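Local coordinates for amidohydrolase 3 domain-containing protein (Pyrococcus furiosus, PDB 3ICJ) that probably hydrolyses carbon-nitrogen bonds other than peptide bonds, as a member of the amidohydrolase family that holds a pair of zinc ions, at residues 177-180 with 181-185; 207-210 with 211-215; 454-457 with 458-461. One frame throughout, in Å; residues are numbered along the deposited sequence.

Contact 1 (177-180 with 181-185); sequences SKMI and DLLNL
M179 and L183 meet one helical turn apart, in a local contact within helix 177-183, which follows strand 172-175 after a single residue, N176, and packs against helix 200-214. The motif is a short α-helix of seven residues, taken from its first residue to its C-terminal end. At its start, D181 N donates to S177 O over 2.9 Å, the first of a regular series of i to i+4 bonds. The serine hydroxyl OG is turned away to R153 and D157, while N176 OD1 accepts from M179 N.

The buried side holds the apolar pair. M179 has CG anti to the backbone N (chi1 -166°), and further bends at chi2 and chi3 bring its methyl CE back over L183, 4.0 Å from L183 CG. A flexible, unbranched thioether suits this place, because it can curl round to fill the ground between the helix and I136 and P162. L183 also leans on S206, I209 and I214; a leucine suits the place because its CD2 methyl reaches helix 200-214. On the exposed flank, D181 and L182 lie over the preceding turn's carbonyls, with L182 CG 3.5 Å from K178 O.

The helix ends at L183, and N184 is the first residue beyond it; its positive phi of 52° is left-handed helical, a conformation asparagine adopts readily. Its backbone N still donates to I180 O (3.1 Å, N-H...O angle 159°), while its side-chain ND2 reaches back in a weak bond to D181 O. I180 O has a further partner in a water, which donates to it over 2.7 Å and accepts from L185 N over 2.9 Å.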
# COMPACT_ATOMS: atom_id res chain seq x y z
N SER A 177 -30.27 -12.09 3.06
CA SER A 177 -30.55 -13.30 2.28
C SER A 177 -30.05 -13.26 0.84
O SER A 177 -29.49 -14.26 0.36
CB SER A 177 -32.04 -13.64 2.30
OG SER A 177 -32.46 -13.91 3.63
N LYS A 178 -30.22 -12.12 0.19
CA LYS A 178 -29.74 -11.90 -1.19
C LYS A 178 -28.24 -12.14 -1.30
O LYS A 178 -27.78 -12.83 -2.22
CB LYS A 178 -30.08 -10.48 -1.66
CG LYS A 178 -31.49 -10.33 -2.20
CD LYS A 178 -31.64 -9.03 -2.95
CE LYS A 178 -32.79 -9.10 -3.95
NZ LYS A 178 -34.12 -9.01 -3.28
N MET A 179 -27.49 -11.60 -0.35
CA MET A 179 -26.05 -11.79 -0.28
C MET A 179 -25.69 -13.26 0.00
O MET A 179 -24.79 -13.80 -0.63
CB MET A 179 -25.46 -10.84 0.77
CG MET A 179 -23.94 -10.69 0.73
SD MET A 179 -23.31 -9.82 -0.73
CE MET A 179 -22.10 -11.04 -1.10
N ILE A 180 -26.41 -13.90 0.93
CA ILE A 180 -26.22 -15.33 1.24
C ILE A 180 -26.39 -16.19 -0.03
O ILE A 180 -25.58 -17.10 -0.28
CB ILE A 180 -27.21 -15.82 2.36
CG1 ILE A 180 -26.75 -15.31 3.72
CG2 ILE A 180 -27.30 -17.34 2.42
CD1 ILE A 180 -27.84 -15.26 4.76
N ASP A 181 -27.42 -15.87 -0.81
CA ASP A 181 -27.75 -16.58 -2.06
C ASP A 181 -26.64 -16.44 -3.11
O ASP A 181 -26.39 -17.37 -3.88
CB ASP A 181 -29.08 -16.08 -2.65
CG ASP A 181 -30.31 -16.51 -1.83
OD1 ASP A 181 -30.20 -17.37 -0.92
OD2 ASP A 181 -31.41 -15.99 -2.13
N LEU A 182 -26.00 -15.27 -3.15
CA LEU A 182 -24.90 -15.04 -4.08
C LEU A 182 -23.64 -15.80 -3.69
O LEU A 182 -22.87 -16.23 -4.56
CB LEU A 182 -24.61 -13.54 -4.23
CG LEU A 182 -25.63 -12.62 -4.92
CD1 LEU A 182 -25.04 -11.22 -5.02
CD2 LEU A 182 -26.06 -13.13 -6.30
N LEU A 183 -23.43 -15.99 -2.39
CA LEU A 183 -22.20 -16.64 -1.90
C LEU A 183 -22.21 -18.16 -2.03
O LEU A 183 -21.19 -18.74 -2.39
CB LEU A 183 -21.89 -16.23 -0.45
CG LEU A 183 -21.33 -14.82 -0.20
CD1 LEU A 183 -21.04 -14.64 1.27
CD2 LEU A 183 -20.06 -14.56 -0.98
N ASN A 184 -23.34 -18.79 -1.71
CA ASN A 184 -23.45 -20.25 -1.69
C ASN A 184 -22.38 -20.96 -0.85
O ASN A 184 -21.78 -21.94 -1.30
CB ASN A 184 -23.49 -20.81 -3.11
CG ASN A 184 -24.89 -21.16 -3.55
OD1 ASN A 184 -25.17 -22.31 -3.87
ND2 ASN A 184 -25.78 -20.17 -3.54
N LEU A 185 -22.14 -20.45 0.36
CA LEU A 185 -21.16 -21.02 1.29
C LEU A 185 -21.58 -22.40 1.77
O LEU A 185 -22.76 -22.65 1.97
CB LEU A 185 -21.00 -20.14 2.52
CG LEU A 185 -20.53 -18.69 2.38
CD1 LEU A 185 -20.75 -18.02 3.72
CD2 LEU A 185 -19.07 -18.63 1.95
O HOH W 1 -24.19 -18.68 1.36

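Contact 2 (207-210 with 211-215)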
# COMPACT_ATOMS: atom_id res chain seq x y z
N ARG A 207 -15.09 -13.19 1.58
CA ARG A 207 -14.29 -12.14 0.96
C ARG A 207 -13.74 -12.63 -0.38
O ARG A 207 -13.81 -11.92 -1.36
CB ARG A 207 -13.12 -11.79 1.86
CG ARG A 207 -13.37 -10.79 2.94
CD ARG A 207 -12.03 -10.26 3.43
NE ARG A 207 -12.03 -9.69 4.77
CZ ARG A 207 -11.59 -10.33 5.86
NH1 ARG A 207 -11.16 -11.58 5.78
NH2 ARG A 207 -11.60 -9.71 7.04
N LYS A 208 -13.18 -13.82 -0.39
CA LYS A 208 -12.56 -14.40 -1.58
C LYS A 208 -13.59 -14.51 -2.71
O LYS A 208 -13.31 -14.11 -3.84
CB LYS A 208 -11.94 -15.77 -1.26
CG LYS A 208 -11.29 -16.49 -2.45
CD LYS A 208 -11.01 -17.96 -2.12
CE LYS A 208 -9.54 -18.20 -1.85
NZ LYS A 208 -8.80 -18.39 -3.14
N ILE A 209 -14.79 -15.02 -2.38
CA ILE A 209 -15.87 -15.18 -3.36
C ILE A 209 -16.37 -13.82 -3.87
O ILE A 209 -16.59 -13.64 -5.07
CB ILE A 209 -17.05 -16.06 -2.81
CG1 ILE A 209 -16.59 -17.52 -2.61
CG2 ILE A 209 -18.21 -16.05 -3.78
CD1 ILE A 209 -17.50 -18.36 -1.70
N ILE A 210 -16.52 -12.87 -2.96
CA ILE A 210 -16.87 -11.50 -3.32
C ILE A 210 -15.87 -10.89 -4.32
O ILE A 210 -16.26 -10.38 -5.38
CB ILE A 210 -17.02 -10.61 -2.05
CG1 ILE A 210 -18.33 -10.96 -1.34
CG2 ILE A 210 -16.97 -9.11 -2.42
CD1 ILE A 210 -18.41 -10.52 0.12
N ASN A 211 -14.59 -11.00 -4.00
CA ASN A 211 -13.52 -10.42 -4.81
C ASN A 211 -13.30 -11.09 -6.17
O ASN A 211 -13.00 -10.42 -7.15
CB ASN A 211 -12.19 -10.42 -4.05
CG ASN A 211 -12.19 -9.48 -2.85
OD1 ASN A 211 -13.00 -8.55 -2.76
ND2 ASN A 211 -11.29 -9.74 -1.91
N GLU A 212 -13.45 -12.41 -6.21
CA GLU A 212 -13.17 -13.18 -7.41
C GLU A 212 -14.39 -13.47 -8.30
O GLU A 212 -14.27 -13.45 -9.52
CB GLU A 212 -12.46 -14.49 -7.05
CG GLU A 212 -11.12 -14.28 -6.35
CD GLU A 212 -10.44 -15.58 -5.97
OE1 GLU A 212 -9.25 -15.53 -5.60
OE2 GLU A 212 -11.08 -16.65 -6.03
N LYS A 213 -15.53 -13.75 -7.68
CA LYS A 213 -16.74 -14.12 -8.43
C LYS A 213 -17.77 -12.99 -8.62
O LYS A 213 -18.25 -12.79 -9.72
CB LYS A 213 -17.43 -15.35 -7.80
CG LYS A 213 -18.59 -15.88 -8.65
CD LYS A 213 -19.42 -16.95 -7.97
CE LYS A 213 -20.56 -17.39 -8.89
NZ LYS A 213 -21.46 -18.38 -8.26
N ILE A 214 -18.10 -12.26 -7.55
CA ILE A 214 -19.25 -11.33 -7.56
C ILE A 214 -18.95 -9.93 -8.13
O ILE A 214 -19.68 -9.44 -8.99
CB ILE A 214 -19.88 -11.23 -6.15
CG1 ILE A 214 -20.34 -12.61 -5.70
CG2 ILE A 214 -21.04 -10.24 -6.13
CD1 ILE A 214 -20.37 -12.77 -4.21
N LEU A 215 -17.89 -9.29 -7.63
CA LEU A 215 -17.44 -8.00 -8.18
C LEU A 215 -17.01 -8.14 -9.65
O LEU A 215 -16.47 -9.16 -10.05
CB LEU A 215 -16.31 -7.41 -7.34
CG LEU A 215 -16.71 -7.13 -5.88
CD1 LEU A 215 -15.49 -6.71 -5.08
CD2 LEU A 215 -17.82 -6.10 -5.77
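I210 and I214 make the tight side of this local contact, near the C-terminal end of helix 200-214. The CD1 methyl of I214 touches two earlier isoleucines, 4.0 Å from I210 CG1 and 4.0 Å from I209 CG2. L215 adds its CD1 beside I210 CG2 at 3.9 Å. Branched aliphatic chains suit this face: I210 also touches F138 of strand 137-142, and L215 lies on F138 and the tyrosines Y220 and Y223.

Beneath them the α-helix widens into a π-type turn. I209 O accepts from two backbone donors, K213 N at 2.8 Å and I214 N at 3.2 Å. I210 O then receives L215 N over 3.0 Å in an almost straight bond (N-H...O angle 175°), five residues on instead of four, and L215 leaves the helix.

The solvent side is looser. With CG anti to its own N (chi1 178°), K208 is carried across E212, which is extended beyond CG, and later bends at chi3 and chi4 turn NZ to the carboxylate. The carboxylate rests beside the lysine's aliphatic part, with E212 OE2 3.6 Å from K208 CG, whereas the ion pair between K208 NZ and E212 OE1 is long at 3.8 Å.

Contact 3 (454-457 with 458-461)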
# COMPACT_ATOMS: atom_id res chain seq x y z
N VAL A 454 9.24 2.34 18.63
CA VAL A 454 8.68 1.26 19.42
C VAL A 454 9.27 1.28 20.83
O VAL A 454 8.55 1.48 21.81
CB VAL A 454 8.83 -0.12 18.74
CG1 VAL A 454 8.28 -1.23 19.62
CG2 VAL A 454 8.13 -0.10 17.39
N VAL A 455 10.59 1.10 20.90
CA VAL A 455 11.35 1.19 22.15
C VAL A 455 12.64 2.02 22.02
O VAL A 455 13.05 2.65 22.99
CB VAL A 455 11.74 -0.21 22.72
CG1 VAL A 455 10.52 -0.87 23.37
CG2 VAL A 455 12.36 -1.10 21.64
N ASP A 456 13.25 2.05 20.83
CA ASP A 456 14.53 2.73 20.66
C ASP A 456 14.40 4.06 19.93
O ASP A 456 14.15 4.09 18.71
CB ASP A 456 15.54 1.81 19.94
CG ASP A 456 16.92 2.45 19.75
OD1 ASP A 456 17.24 3.52 20.34
OD2 ASP A 456 17.70 1.87 18.98
N PRO A 457 14.58 5.19 20.67
CA PRO A 457 14.44 6.49 20.00
C PRO A 457 15.47 6.70 18.89
O PRO A 457 15.24 7.50 17.99
CB PRO A 457 14.65 7.49 21.13
CG PRO A 457 14.36 6.72 22.39
CD PRO A 457 14.84 5.35 22.11
N GLY A 458 16.57 5.94 18.95
CA GLY A 458 17.58 5.87 17.88
C GLY A 458 17.07 5.40 16.53
O GLY A 458 17.76 5.57 15.52
N GLU A 459 15.87 4.82 16.48
CA GLU A 459 15.33 4.32 15.20
C GLU A 459 14.47 5.34 14.43
O GLU A 459 14.01 5.06 13.33
CB GLU A 459 14.59 2.98 15.37
CG GLU A 459 15.49 1.76 15.70
CD GLU A 459 16.47 1.36 14.58
OE1 GLU A 459 16.36 1.85 13.43
OE2 GLU A 459 17.38 0.53 14.85
N ARG A 460 14.30 6.53 15.02
CA ARG A 460 13.65 7.66 14.38
C ARG A 460 14.56 8.16 13.25
O ARG A 460 15.80 8.01 13.31
CB ARG A 460 13.41 8.79 15.39
CG ARG A 460 12.34 8.51 16.46
CD ARG A 460 12.32 9.59 17.57
NE ARG A 460 13.65 9.73 18.19
CZ ARG A 460 14.09 10.82 18.80
NH1 ARG A 460 13.33 11.90 18.90
NH2 ARG A 460 15.31 10.84 19.31
N VAL A 461 13.95 8.70 12.20
CA VAL A 461 14.70 9.35 11.13
C VAL A 461 14.43 10.86 11.21
O VAL A 461 13.44 11.27 11.82
CB VAL A 461 14.34 8.78 9.71
CG1 VAL A 461 14.76 7.31 9.57
CG2 VAL A 461 12.86 8.94 9.39
O HOH W 2 18.00 -0.18 17.30
O HOH W 3 16.92 9.18 15.98
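The side chains of D456 and E459 cross at a slant beside a tight turn, their carboxylate planes almost perpendicular, 89° apart. The turn lies on the surface, in the loop between helices 442-451 and 463-477. D456 sends CG anti to its backbone N, which carries OD1 to the N-H of G458 at 2.9 Å and closes an Asx turn; the N-H comes from above the carboxylate plane, 65° out of it. G458 has no side chain, and OD1 lies 3.4 Å from its CA. The backbone turns in 3-10 fashion as well, E459 N donating to D456 O, and P457 suits its place because its ring holds phi at a helical value.

R460 curls back over the same turn. Bent at chi3, it aims NE at P457 O over 2.7 Å, nearly straight (176°) and with the oxygen in the guanidinium plane. R460 N reaches that oxygen from the opposite face of the carbonyl, so two donors of one residue grip it, and a water that also donates to R460 O gives it a third.

OD2 of D456 stands 4.4 Å from OE2 of E459, and one water donates to both, at 2.7 Å to OD2 and 2.6 Å to OE2. If both are ionised, as is likely at the surface, the shared water, with T422 OG1 bonded to OE2, probably eases their repulsion.

Contacts 1 and 2 belong to two neighbouring helices and share one apolar interface: M179 CE lies 3.8 Å from I210 CG1, and L183 CD2 lies 3.7 Å from I214 CD1. The residues paired within each helix therefore also pack between the helices. Contact 2 is the nearer of these two to the chain's centre and comes closest to the metal site, the side chain of N211 lying about 10 Å from that of the zinc ligand H103 and about 13 Å from a zinc ion. Contact 3 is separate, on the opposite side of the chain's centre, about 41 Å from contact 2 and 48 Å from contact 1 between centres.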